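Local atomic coordinates of putative acetamidase/formamidase (Yersinia enterocolitica subsp. palearctica serotype O:3, PDB entry 5UBU), a protein that probably hydrolyses carbon-nitrogen bonds, other than peptide bonds, in linear amides. Residues B[105-109]-B[199-203]; B[116-122]-B[145-151]; B[171-177]-B[190-195]; B[219-223]-B[234-239]; B[225-230]-B[310-316]. One frame throughout, in Å; residues are numbered along the deposited sequence.

Contact 1: residues B[105-109]-B[199-203]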
# COMPACT_ATOMS: atom_id res chain seq x y z
N TYR B 105 -26.17 15.29 14.53
CA TYR B 105 -25.87 16.69 14.29
C TYR B 105 -25.17 17.26 15.51
O TYR B 105 -25.72 17.26 16.59
CB TYR B 105 -27.13 17.49 13.96
CG TYR B 105 -26.90 18.98 13.93
CD1 TYR B 105 -26.02 19.54 13.02
CD2 TYR B 105 -27.58 19.83 14.80
CE1 TYR B 105 -25.78 20.91 12.99
CE2 TYR B 105 -27.35 21.21 14.77
CZ TYR B 105 -26.45 21.74 13.87
OH TYR B 105 -26.20 23.08 13.83
N ILE B 106 -23.94 17.74 15.34
CA ILE B 106 -23.18 18.32 16.44
C ILE B 106 -23.53 19.81 16.51
O ILE B 106 -23.31 20.55 15.55
CB ILE B 106 -21.67 18.12 16.26
CG1 ILE B 106 -21.35 16.62 16.10
CG2 ILE B 106 -20.91 18.71 17.44
CD1 ILE B 106 -19.90 16.32 15.76
N GLU B 107 -24.10 20.24 17.64
CA GLU B 107 -24.48 21.64 17.79
C GLU B 107 -23.33 22.49 18.26
O GLU B 107 -23.09 23.58 17.72
CB GLU B 107 -25.60 21.81 18.82
CG GLU B 107 -26.93 21.16 18.47
CD GLU B 107 -28.00 21.47 19.49
OE1 GLU B 107 -29.11 20.89 19.40
OE2 GLU B 107 -27.73 22.29 20.40
N SER B 108 -22.65 22.00 19.30
CA SER B 108 -21.56 22.73 19.91
C SER B 108 -20.60 21.83 20.68
O SER B 108 -20.94 20.70 21.07
CB SER B 108 -22.14 23.76 20.88
OG SER B 108 -22.96 23.13 21.84
N MSE B 109 -19.39 22.35 20.91
CA MSE B 109 -18.33 21.65 21.62
C MSE B 109 -17.56 22.68 22.40
O MSE B 109 -16.97 23.59 21.82
CB MSE B 109 -17.42 20.94 20.63
CG MSE B 109 -18.11 19.75 19.98
SE MSE B 109 -16.83 18.82 18.80
CE MSE B 109 -15.63 18.10 20.17
N ILE B 199 -15.98 16.78 11.09
CA ILE B 199 -17.02 16.27 11.98
C ILE B 199 -17.06 17.06 13.29
O ILE B 199 -16.73 16.56 14.36
CB ILE B 199 -16.83 14.75 12.21
CG1 ILE B 199 -16.94 14.04 10.85
CG2 ILE B 199 -17.89 14.19 13.17
CD1 ILE B 199 -16.66 12.56 10.91
N GLY B 200 -17.47 18.32 13.17
CA GLY B 200 -17.58 19.23 14.32
C GLY B 200 -18.89 20.00 14.28
O GLY B 200 -19.81 19.64 13.53
N PRO B 201 -19.00 21.06 15.10
CA PRO B 201 -20.20 21.88 15.12
C PRO B 201 -20.61 22.30 13.72
O PRO B 201 -19.77 22.73 12.95
CB PRO B 201 -19.79 23.09 15.95
CG PRO B 201 -18.75 22.55 16.88
CD PRO B 201 -18.02 21.48 16.12
N GLY B 202 -21.89 22.13 13.40
CA GLY B 202 -22.41 22.47 12.08
C GLY B 202 -22.36 21.33 11.08
O GLY B 202 -22.62 21.54 9.90
N SER B 203 -22.05 20.11 11.55
CA SER B 203 -21.99 18.94 10.68
C SER B 203 -23.00 17.90 11.13
O SER B 203 -23.32 17.82 12.31
CB SER B 203 -20.60 18.31 10.69
OG SER B 203 -20.32 17.64 11.93
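Ile106 faces the tight turn 200-203 with both its backbone and its side chain. Two main-chain hydrogen bonds join the segments: Ile106 N donates to Ser203 O at 3.1 Å, and Gly202 N donates to Ile106 O at 3.0 Å, both fairly straight. Two C-H...O contacts run beside them, from Tyr105 CA to Ser203 O and from Pro201 CA to Ile106 O, so each of these carbonyl oxygens is approached twice. Within the turn, which is of type II with Pro201 and Gly202 at its corners, Ser203 OG donates to Gly200 O at 2.6 Å, lying in the carbonyl plane on a lone pair.

The apolar contacts spread from Ile106. With CG1 beside the backbone N (chi1 -56°), its CD1 reaches Ile199 CG2 at 3.9 Å, while CG2 comes against the Pro201 ring. Selenomethionine Met109 crosses that ring at about a right angle, with SE 4.0 Å from Pro201 CD. Tyr105 sets CE1 beside Gly202 CA at 3.8 Å.

The loop leading into strand 203-208 is thus fastened to strand 101-111, its neighbour in the large mixed sheet, by main-chain hydrogen bonds, and the side chains add mostly apolar packing.

Contact 2: residues B[116-122]-B[145-151]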
# COMPACT_ATOMS: atom_id res chain seq x y z
N PRO B 116 -9.14 24.69 31.54
CA PRO B 116 -9.00 23.50 30.70
C PRO B 116 -7.73 23.44 29.86
O PRO B 116 -7.28 24.47 29.33
CB PRO B 116 -10.21 23.58 29.78
CG PRO B 116 -10.49 25.03 29.66
CD PRO B 116 -10.11 25.65 30.96
N HIS B 117 -7.18 22.25 29.74
CA HIS B 117 -5.99 22.04 28.93
C HIS B 117 -6.18 20.89 27.95
O HIS B 117 -6.80 19.88 28.28
CB HIS B 117 -4.74 21.76 29.79
CG HIS B 117 -4.29 22.92 30.62
ND1 HIS B 117 -4.75 23.13 31.90
CD2 HIS B 117 -3.41 23.92 30.36
CE1 HIS B 117 -4.16 24.20 32.40
NE2 HIS B 117 -3.34 24.70 31.49
N GLY B 118 -5.66 21.09 26.74
CA GLY B 118 -5.66 20.07 25.70
C GLY B 118 -4.29 19.41 25.78
O GLY B 118 -3.40 19.93 26.43
N ILE B 119 -4.12 18.27 25.12
CA ILE B 119 -2.85 17.54 25.14
C ILE B 119 -2.47 16.96 23.80
O ILE B 119 -3.27 16.29 23.17
CB ILE B 119 -2.93 16.35 26.12
CG1 ILE B 119 -3.22 16.84 27.55
CG2 ILE B 119 -1.61 15.58 26.15
CD1 ILE B 119 -3.58 15.72 28.52
N CYS B 120 -1.24 17.22 23.37
CA CYS B 120 -0.71 16.63 22.14
C CYS B 120 0.46 15.79 22.62
O CYS B 120 1.22 16.22 23.50
CB CYS B 120 -0.24 17.67 21.13
SG CYS B 120 0.44 16.90 19.63
N ALA B 121 0.61 14.60 22.06
CA ALA B 121 1.68 13.70 22.48
C ALA B 121 2.26 12.88 21.36
O ALA B 121 1.58 12.56 20.38
CB ALA B 121 1.17 12.77 23.58
N MSE B 122 3.54 12.56 21.52
CA MSE B 122 4.28 11.73 20.58
C MSE B 122 4.47 10.45 21.33
O MSE B 122 5.33 10.35 22.20
CB MSE B 122 5.61 12.35 20.20
CG MSE B 122 5.45 13.29 19.01
SE MSE B 122 7.14 14.32 18.81
CE MSE B 122 8.29 12.91 18.11
N LYS B 145 7.39 12.87 23.65
CA LYS B 145 6.97 14.24 24.01
C LYS B 145 5.50 14.40 24.39
O LYS B 145 4.63 13.66 23.94
CB LYS B 145 7.29 15.22 22.87
CG LYS B 145 8.59 16.00 23.00
CD LYS B 145 9.85 15.16 22.95
CE LYS B 145 11.05 15.99 23.44
NZ LYS B 145 11.20 17.29 22.73
N VAL B 146 5.26 15.42 25.21
CA VAL B 146 3.93 15.80 25.68
C VAL B 146 3.84 17.32 25.75
O VAL B 146 4.76 17.99 26.25
CB VAL B 146 3.64 15.24 27.10
CG1 VAL B 146 2.29 15.73 27.62
CG2 VAL B 146 3.68 13.72 27.09
N ARG B 147 2.74 17.86 25.25
CA ARG B 147 2.48 19.29 25.29
C ARG B 147 1.15 19.53 25.98
O ARG B 147 0.15 18.95 25.58
CB ARG B 147 2.43 19.86 23.89
CG ARG B 147 3.75 19.91 23.14
CD ARG B 147 4.79 20.83 23.79
NE ARG B 147 4.18 21.98 24.46
CZ ARG B 147 3.74 23.09 23.87
NH1 ARG B 147 3.81 23.25 22.55
NH2 ARG B 147 3.20 24.06 24.61
N MSE B 148 1.15 20.35 27.03
CA MSE B 148 -0.06 20.71 27.78
C MSE B 148 -0.39 22.06 27.22
O MSE B 148 0.32 23.03 27.46
CB MSE B 148 0.21 20.84 29.26
CG MSE B 148 0.53 19.50 29.91
SE MSE B 148 -1.19 18.62 30.26
CE MSE B 148 -1.93 19.68 31.73
N ILE B 149 -1.46 22.15 26.45
CA ILE B 149 -1.86 23.38 25.82
C ILE B 149 -3.09 23.98 26.47
O ILE B 149 -4.12 23.33 26.59
CB ILE B 149 -2.19 23.15 24.31
CG1 ILE B 149 -1.07 22.36 23.61
CG2 ILE B 149 -2.51 24.47 23.62
CD1 ILE B 149 0.31 22.86 23.92
N LYS B 150 -2.98 25.23 26.87
CA LYS B 150 -4.08 25.95 27.48
C LYS B 150 -5.03 26.26 26.34
O LYS B 150 -4.60 26.42 25.20
CB LYS B 150 -3.54 27.24 28.10
CG LYS B 150 -4.38 27.93 29.16
CD LYS B 150 -3.58 29.14 29.70
CE LYS B 150 -3.94 29.53 31.14
NZ LYS B 150 -3.47 28.49 32.11
N LEU B 151 -6.32 26.30 26.61
CA LEU B 151 -7.28 26.59 25.54
C LEU B 151 -8.59 27.15 26.06
O LEU B 151 -8.86 27.08 27.25
CB LEU B 151 -7.50 25.34 24.65
CG LEU B 151 -7.84 23.97 25.26
CD1 LEU B 151 -9.20 23.95 25.89
CD2 LEU B 151 -7.78 22.90 24.18
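His117 to Met122 pair with Lys145 to Lys150 as antiparallel neighbours in a four-stranded sheet; on its other side strand 117-122 bonds through the Ile119 backbone to Glu236. The closely knit part is central. Gly118 and Ile149 exchange two main-chain bonds, Gly118 N to Ile149 O at 2.7 Å and Ile149 N to Gly118 O at 2.9 Å, and Cys120 and Arg147 form a second such pair, with Arg147 N to Cys120 O at 2.8 Å. Ile119 and selenomethionine Met148 lie side by side on one face, pointing the same way, with Ile119 CG1 3.8 Å from Met148 SE. Val146 CG1 flanks Ile119 CG2 on that face. Behind Gly118, Leu151 brings CD2 to 3.8 Å from the glycine CA, a position owed to its CG standing between backbone N and carbonyl carbon (chi1 51°).

The ends are looser. Leu151 N reaches Pro116 O only by a weak bond of 3.4 Å, and the exposed Lys150 runs obliquely past the His117 ring. Lys145 turns its ammonium away from the partner strand. On the face of Cys120 and Arg147, Met301 and Gln305 of the second subunit pack. Arg147, in the middle of the pair, leads its guanidinium away to a salt bridge with Glu71, a hydrogen bond from NH2 to Trp158 O and a cation-pi contact with Trp158; Ile149 CD1 covers one guanidinium face, 3.2 Å above the plane and offset toward the rim.

Contact 3: residues B[171-177]-B[190-195]; sequences GTLSVSP and HGGNMD. With NA (sodium ion), chain H.
Asn193 and Asp195 grip a sodium ion where segment 190-195 passes Gly171. Asn193 OD1 binds it at 2.2 Å, while the Asp195 carboxylate uses both oxygens unequally, OD1 at 2.3 Å and OD2 at 2.7 Å; Asp220 and a more distant water complete the modelled shell. The carboxamide of Asn193 is fixed at its other end by ND2, bonded to Leu185 O. Next to the metal, Asp195 N donates to Gly171 O in a nearly straight bond of 3.1 Å, on a lone pair in the carbonyl plane, and Asp195 OD1 also lies against Gly171 CA.

Away from the ion the segments become a short antiparallel pair in a mixed sheet. Leu173 and Gly192 exchange two bonds, both with the donor well above the carbonyl plane, the closer being Gly192 N to Leu173 O at 3.0 Å; Val175 N then reaches His190 O. Asn193, itself a metal ligand, is the centre of an inverse gamma turn.

Packing surrounds this backbone. Thr172 turns CG2 beside its own N and OG1 to the position between N and carbonyl carbon (chi1 61°), so the methyl lies 3.4 Å from Asn193 OD1 while OG1 bonds to Gln87. The His190 ring meets Val175 O at its edge, in plane, and Met194 CE, swung back by the bend at chi3, packs against Leu173 CB at 4.0 Å.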
# COMPACT_ATOMS: atom_id res chain seq x y z
N GLY B 171 -13.36 12.97 17.15
CA GLY B 171 -12.46 12.01 16.53
C GLY B 171 -13.11 10.65 16.38
O GLY B 171 -12.93 10.00 15.36
N THR B 172 -13.85 10.22 17.40
CA THR B 172 -14.53 8.92 17.38
C THR B 172 -16.04 9.04 17.50
O THR B 172 -16.56 9.36 18.56
CB THR B 172 -14.05 7.98 18.52
OG1 THR B 172 -14.34 8.58 19.79
CG2 THR B 172 -12.56 7.69 18.42
N LEU B 173 -16.74 8.78 16.40
CA LEU B 173 -18.20 8.82 16.36
C LEU B 173 -18.59 7.52 15.66
O LEU B 173 -18.18 7.27 14.54
CB LEU B 173 -18.70 10.04 15.59
CG LEU B 173 -20.23 10.22 15.57
CD1 LEU B 173 -20.77 10.39 16.99
CD2 LEU B 173 -20.64 11.40 14.69
N SER B 174 -19.38 6.68 16.32
CA SER B 174 -19.73 5.40 15.72
C SER B 174 -20.99 4.74 16.24
O SER B 174 -21.59 5.17 17.21
CB SER B 174 -18.56 4.43 15.95
OG SER B 174 -18.29 4.30 17.33
N VAL B 175 -21.38 3.68 15.54
CA VAL B 175 -22.51 2.84 15.91
C VAL B 175 -21.98 1.41 15.97
O VAL B 175 -20.94 1.11 15.37
CB VAL B 175 -23.71 2.98 14.96
CG1 VAL B 175 -24.36 4.34 15.14
CG2 VAL B 175 -23.31 2.75 13.52
N SER B 176 -22.66 0.54 16.70
CA SER B 176 -22.21 -0.84 16.84
C SER B 176 -22.31 -1.69 15.58
O SER B 176 -23.22 -1.51 14.79
CB SER B 176 -23.03 -1.55 17.92
OG SER B 176 -22.69 -2.93 17.99
N PRO B 177 -21.32 -2.58 15.38
CA PRO B 177 -21.42 -3.55 14.30
C PRO B 177 -22.50 -4.55 14.69
O PRO B 177 -22.98 -4.53 15.82
CB PRO B 177 -20.05 -4.23 14.31
CG PRO B 177 -19.12 -3.20 14.81
CD PRO B 177 -19.91 -2.39 15.80
N HIS B 190 -18.51 1.33 10.34
CA HIS B 190 -19.43 1.68 11.41
C HIS B 190 -19.12 3.07 11.97
O HIS B 190 -19.81 3.55 12.88
CB HIS B 190 -19.27 0.67 12.55
CG HIS B 190 -18.00 0.82 13.32
ND1 HIS B 190 -16.75 0.67 12.75
CD2 HIS B 190 -17.77 1.09 14.63
CE1 HIS B 190 -15.82 0.86 13.66
NE2 HIS B 190 -16.41 1.11 14.81
N GLY B 191 -18.10 3.72 11.41
CA GLY B 191 -17.64 5.03 11.86
C GLY B 191 -16.34 4.74 12.60
O GLY B 191 -15.39 4.21 12.01
N GLY B 192 -16.29 5.09 13.88
CA GLY B 192 -15.11 4.82 14.70
C GLY B 192 -14.14 5.98 14.79
O GLY B 192 -14.54 7.14 14.64
N ASN B 193 -12.87 5.66 15.02
CA ASN B 193 -11.79 6.64 15.16
C ASN B 193 -11.37 7.16 13.79
O ASN B 193 -10.27 6.86 13.29
CB ASN B 193 -10.61 5.99 15.91
CG ASN B 193 -9.56 7.00 16.33
OD1 ASN B 193 -9.84 8.18 16.50
ND2 ASN B 193 -8.34 6.52 16.54
N MSE B 194 -12.24 7.96 13.19
CA MSE B 194 -12.01 8.51 11.86
C MSE B 194 -11.08 9.70 11.84
O MSE B 194 -10.35 9.90 10.88
CB MSE B 194 -13.35 8.96 11.27
CG MSE B 194 -14.30 7.78 11.09
SE MSE B 194 -16.07 8.42 10.53
CE MSE B 194 -16.66 9.30 12.19
N ASP B 195 -11.12 10.50 12.90
CA ASP B 195 -10.29 11.70 13.00
C ASP B 195 -10.40 12.57 11.73
O ASP B 195 -9.41 12.90 11.10
CB ASP B 195 -8.83 11.33 13.29
CG ASP B 195 -8.64 10.64 14.64
OD1 ASP B 195 -9.47 10.81 15.56
OD2 ASP B 195 -7.62 9.93 14.78
NA NA H . -8.52 9.78 17.34
O HOH W 1 -5.77 8.93 16.90

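Contact 4: residues B[219-223]-B[234-239]. With NA (sodium ion), chain G; NA (sodium ion), chain H.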
# COMPACT_ATOMS: atom_id res chain seq x y z
N GLY B 219 -16.78 10.17 21.44
CA GLY B 219 -15.60 10.47 22.26
C GLY B 219 -14.46 11.07 21.49
O GLY B 219 -14.61 11.43 20.33
N ASP B 220 -13.31 11.19 22.16
CA ASP B 220 -12.09 11.72 21.55
C ASP B 220 -12.29 13.09 20.88
O ASP B 220 -12.17 13.23 19.67
CB ASP B 220 -11.52 10.67 20.57
CG ASP B 220 -10.17 11.07 19.96
OD1 ASP B 220 -9.36 11.79 20.59
OD2 ASP B 220 -9.93 10.60 18.84
N ALA B 221 -12.61 14.09 21.69
CA ALA B 221 -12.79 15.43 21.17
C ALA B 221 -11.42 16.05 20.87
O ALA B 221 -10.46 15.82 21.61
CB ALA B 221 -13.54 16.28 22.19
N HIS B 222 -11.34 16.80 19.77
CA HIS B 222 -10.10 17.49 19.39
C HIS B 222 -10.35 18.98 19.32
O HIS B 222 -11.36 19.40 18.77
CB HIS B 222 -9.57 17.07 18.01
CG HIS B 222 -9.17 15.64 17.91
ND1 HIS B 222 -9.31 14.93 16.75
CD2 HIS B 222 -8.67 14.79 18.83
CE1 HIS B 222 -8.86 13.70 16.94
NE2 HIS B 222 -8.48 13.58 18.20
N ALA B 223 -9.44 19.78 19.86
CA ALA B 223 -9.57 21.24 19.82
C ALA B 223 -9.20 21.76 18.44
O ALA B 223 -9.58 22.86 18.06
CB ALA B 223 -8.69 21.89 20.88
N ALA B 234 -3.88 14.78 18.01
CA ALA B 234 -4.28 16.15 17.75
C ALA B 234 -4.18 16.81 19.12
O ALA B 234 -3.37 16.38 19.95
CB ALA B 234 -5.70 16.18 17.23
N VAL B 235 -4.94 17.88 19.35
CA VAL B 235 -4.97 18.51 20.67
C VAL B 235 -6.16 17.83 21.35
O VAL B 235 -7.30 18.23 21.18
CB VAL B 235 -5.10 20.05 20.63
CG1 VAL B 235 -5.33 20.61 22.02
CG2 VAL B 235 -3.84 20.66 20.00
N GLU B 236 -5.86 16.77 22.10
CA GLU B 236 -6.85 15.97 22.80
C GLU B 236 -7.38 16.69 24.04
O GLU B 236 -6.59 17.18 24.85
CB GLU B 236 -6.21 14.66 23.27
CG GLU B 236 -5.41 13.89 22.23
CD GLU B 236 -6.23 13.40 21.06
OE1 GLU B 236 -5.62 13.10 20.01
OE2 GLU B 236 -7.47 13.31 21.19
N PHE B 237 -8.71 16.73 24.21
CA PHE B 237 -9.28 17.41 25.38
C PHE B 237 -10.64 16.84 25.81
O PHE B 237 -11.30 16.13 25.05
CB PHE B 237 -9.37 18.94 25.16
CG PHE B 237 -10.54 19.39 24.31
CD1 PHE B 237 -10.68 18.99 23.00
CD2 PHE B 237 -11.46 20.30 24.82
CE1 PHE B 237 -11.75 19.43 22.23
CE2 PHE B 237 -12.52 20.75 24.03
CZ PHE B 237 -12.66 20.31 22.74
N ALA B 238 -11.00 17.13 27.06
CA ALA B 238 -12.25 16.73 27.65
C ALA B 238 -13.24 17.82 27.24
O ALA B 238 -12.92 19.01 27.36
CB ALA B 238 -12.12 16.64 29.16
N SER B 239 -14.43 17.43 26.76
CA SER B 239 -15.41 18.41 26.28
C SER B 239 -16.84 18.20 26.70
O SER B 239 -17.21 17.15 27.23
CB SER B 239 -15.44 18.38 24.75
OG SER B 239 -16.09 17.20 24.28
NA NA G . -7.42 11.91 19.43
NA NA H . -8.52 9.78 17.34
O HOH W 2 -12.97 14.21 24.83
O HOH W 1 -5.77 8.93 16.90
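Asp220 extends its carboxylate with CG opposite the backbone N (chi1 -175°), whereas His222 and Glu236 hold CG beside theirs, and Glu236 bends again at chi2 (-63°); the three side chains thereby meet at one sodium ion. Glu236 binds it with both oxygens, each at 2.2 Å, His222 NE2 at 2.3 Å and Asp220 OD1 at 2.3 Å. Asp220 OD2 is the bridging atom, 2.2 Å from a second sodium and a long 2.9 Å from the first. The imidazole and the Glu236 carboxylate run side by side with planes 75° apart, OE2 lying at the ring edge. Ala234 CB sits over the centre of one ring face in a CH-pi contact, and Ala234 N donates to Glu236 OE1 from above the carboxylate plane.

Along the backbones, Ala223 N bonds to Val235 O and Phe237 N to Ala221 O, a longer link of 3.3 Å. Phe237 puts CE1 3.6 Å from Ala221 CB and one face against Ala223 CB. A water accepts from Ala221 N and donates to Phe237 O.

With Asn193 and Asp195 holding the second ion, this is a carboxylate-bridged dinuclear metal centre, an arrangement known from metal-dependent hydrolases and consistent with an amidase active site.

Contact 5: residues B[225-230]-B[310-316]; sequences QGDGEI and RLGNMVD
Gly228 is held through both its N and its O by the backbone of segment 310-316. Its N donates to Gly312 O at 2.8 Å, from well above the carbonyl plane, and weakly to Leu311 O; its own O accepts from Met314 N at 3.0 Å. Around this bridge, Leu311 lays CG and CD2 against Gly228 CA, and Val315 sets CG1 3.3 Å from Glu229 O. Val315 CG2 meets the Glu229 carboxylate at OE1, the two side chains crossing at about a right angle.

At the other end Asp227 crosses Arg310 at a similar angle. The salt bridge from Asp227 OD1 to Arg310 NH2 is long, 3.4 Å, with carboxylate and guanidinium planes 60° apart, and a water between Asp227 OD2 and Arg310 NH2 supplements it. Each group also has a partner beyond the pair: Arg310 is bridged to Asp198, and Asp227 OD2 accepts from Val309 N of the second subunit.

Further out, a type II turn from Gly226 to Glu229 presents Gly228, closed by Glu229 N to Gly226 O. On the facing side Asn313 OD1 accepts from two backbone donors, Val315 N at 3.2 Å on a lone pair and Asp316 N from above the carbonyl plane. The first bond makes an Asx turn and the two together an Asx motif, while Asn313 ND2 bonds to Met194 O and Gln225 NE2 to Asp195 O.

Glu229 OE1 stands 4.1 Å from Asp316 OD2, with a water lying near both carboxylates. This gathering of acidic side chains near Asp195, beside the sodium site, is consistent with a polar pocket shaped around cations.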
# COMPACT_ATOMS: atom_id res chain seq x y z
N GLN B 225 -7.07 19.94 14.50
CA GLN B 225 -6.36 18.80 13.90
C GLN B 225 -5.96 19.07 12.46
O GLN B 225 -6.73 19.61 11.68
CB GLN B 225 -7.20 17.52 13.92
CG GLN B 225 -6.50 16.29 13.33
CD GLN B 225 -7.41 15.11 13.14
OE1 GLN B 225 -8.11 14.70 14.05
NE2 GLN B 225 -7.38 14.55 11.95
N GLY B 226 -4.74 18.62 12.12
CA GLY B 226 -4.24 18.75 10.77
C GLY B 226 -4.68 17.56 9.93
O GLY B 226 -5.12 16.52 10.46
N ASP B 227 -4.59 17.70 8.61
CA ASP B 227 -4.96 16.64 7.70
C ASP B 227 -3.93 15.52 7.88
O ASP B 227 -2.74 15.72 7.66
CB ASP B 227 -4.97 17.14 6.25
CG ASP B 227 -6.02 18.21 6.00
OD1 ASP B 227 -6.88 18.46 6.89
OD2 ASP B 227 -6.01 18.81 4.90
N GLY B 228 -4.42 14.36 8.31
CA GLY B 228 -3.58 13.20 8.55
C GLY B 228 -3.23 12.96 10.01
O GLY B 228 -2.86 11.84 10.36
N GLU B 229 -3.34 13.99 10.86
CA GLU B 229 -3.03 13.90 12.31
C GLU B 229 -1.65 13.24 12.41
O GLU B 229 -1.42 12.36 13.25
CB GLU B 229 -4.12 13.06 12.98
CG GLU B 229 -4.16 13.10 14.51
CD GLU B 229 -5.20 12.14 15.07
OE1 GLU B 229 -5.44 11.09 14.44
OE2 GLU B 229 -5.76 12.41 16.17
N ILE B 230 -0.74 13.70 11.55
CA ILE B 230 0.57 13.07 11.41
C ILE B 230 1.41 12.64 12.60
O ILE B 230 2.06 11.60 12.47
CB ILE B 230 1.53 13.75 10.44
CG1 ILE B 230 1.53 15.23 10.69
CG2 ILE B 230 1.21 13.34 9.03
CD1 ILE B 230 2.67 15.93 10.01
N ARG B 310 -10.37 14.96 1.64
CA ARG B 310 -9.89 15.29 2.95
C ARG B 310 -9.21 14.10 3.56
O ARG B 310 -9.84 13.07 3.75
CB ARG B 310 -11.02 15.77 3.88
CG ARG B 310 -10.61 15.83 5.35
CD ARG B 310 -11.05 17.10 6.01
NE ARG B 310 -10.14 18.21 5.76
CZ ARG B 310 -10.40 19.49 6.01
NH1 ARG B 310 -11.57 19.89 6.48
NH2 ARG B 310 -9.45 20.40 5.74
N LEU B 311 -7.92 14.24 3.84
CA LEU B 311 -7.19 13.20 4.51
C LEU B 311 -7.52 13.39 6.00
O LEU B 311 -7.18 14.42 6.59
CB LEU B 311 -5.70 13.30 4.25
CG LEU B 311 -4.82 12.29 5.02
CD1 LEU B 311 -5.25 10.88 4.70
CD2 LEU B 311 -3.35 12.49 4.73
N GLY B 312 -8.21 12.42 6.58
CA GLY B 312 -8.57 12.45 7.99
C GLY B 312 -7.37 12.08 8.83
O GLY B 312 -6.63 12.95 9.28
N ASN B 313 -7.17 10.78 9.03
CA ASN B 313 -6.04 10.30 9.81
C ASN B 313 -5.20 9.40 8.94
O ASN B 313 -5.68 8.82 7.98
CB ASN B 313 -6.53 9.53 11.06
CG ASN B 313 -6.84 8.06 10.78
OD1 ASN B 313 -5.93 7.25 10.61
ND2 ASN B 313 -8.12 7.70 10.85
N MSE B 314 -3.92 9.31 9.26
CA MSE B 314 -3.04 8.41 8.52
C MSE B 314 -2.14 7.79 9.56
O MSE B 314 -1.00 7.47 9.29
CB MSE B 314 -2.49 9.13 7.28
CG MSE B 314 -1.14 9.82 7.30
SE MSE B 314 -0.14 9.15 5.75
CE MSE B 314 1.37 8.42 6.76
N VAL B 315 -2.71 7.57 10.75
CA VAL B 315 -1.98 7.02 11.88
C VAL B 315 -2.66 5.82 12.57
O VAL B 315 -2.00 4.94 13.11
CB VAL B 315 -1.70 8.12 12.94
CG1 VAL B 315 -0.92 9.27 12.32
CG2 VAL B 315 -2.98 8.66 13.57
N ASP B 316 -3.99 5.80 12.54
CA ASP B 316 -4.76 4.75 13.21
C ASP B 316 -4.67 3.41 12.45
O ASP B 316 -4.22 3.39 11.30
CB ASP B 316 -6.20 5.25 13.35
CG ASP B 316 -6.30 6.55 14.17
OD1 ASP B 316 -5.61 6.67 15.22
OD2 ASP B 316 -7.08 7.44 13.78
O HOH W 3 -6.82 16.80 3.08
O HOH W 4 -7.37 20.25 3.41
O HOH W 1 -5.77 8.93 16.90

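Contacts 3, 4 and 5 are buried and converge on the metal centre: contacts 3 and 4 share one sodium ion, bound by Asn193 and Asp195 of the former and Asp220 of the latter, and their strands 169-175 and 214-222 are neighbours; contact 5 brings further carboxylates beside Asp195 without a metal bond of its own. Contacts 1 and 2 are only partly buried and rely on main-chain bonds and apolar side chains. Contact 1 reaches contact 4 through Met109 and Ala221, and contact 3 through Ile199 and Met194. Contact 2, its centre about 20 Å from the chain's, touches contact 4. Contacts 2, 4 and 5 also meet the second subunit, contact 5 through hydrogen bonds as well as packing.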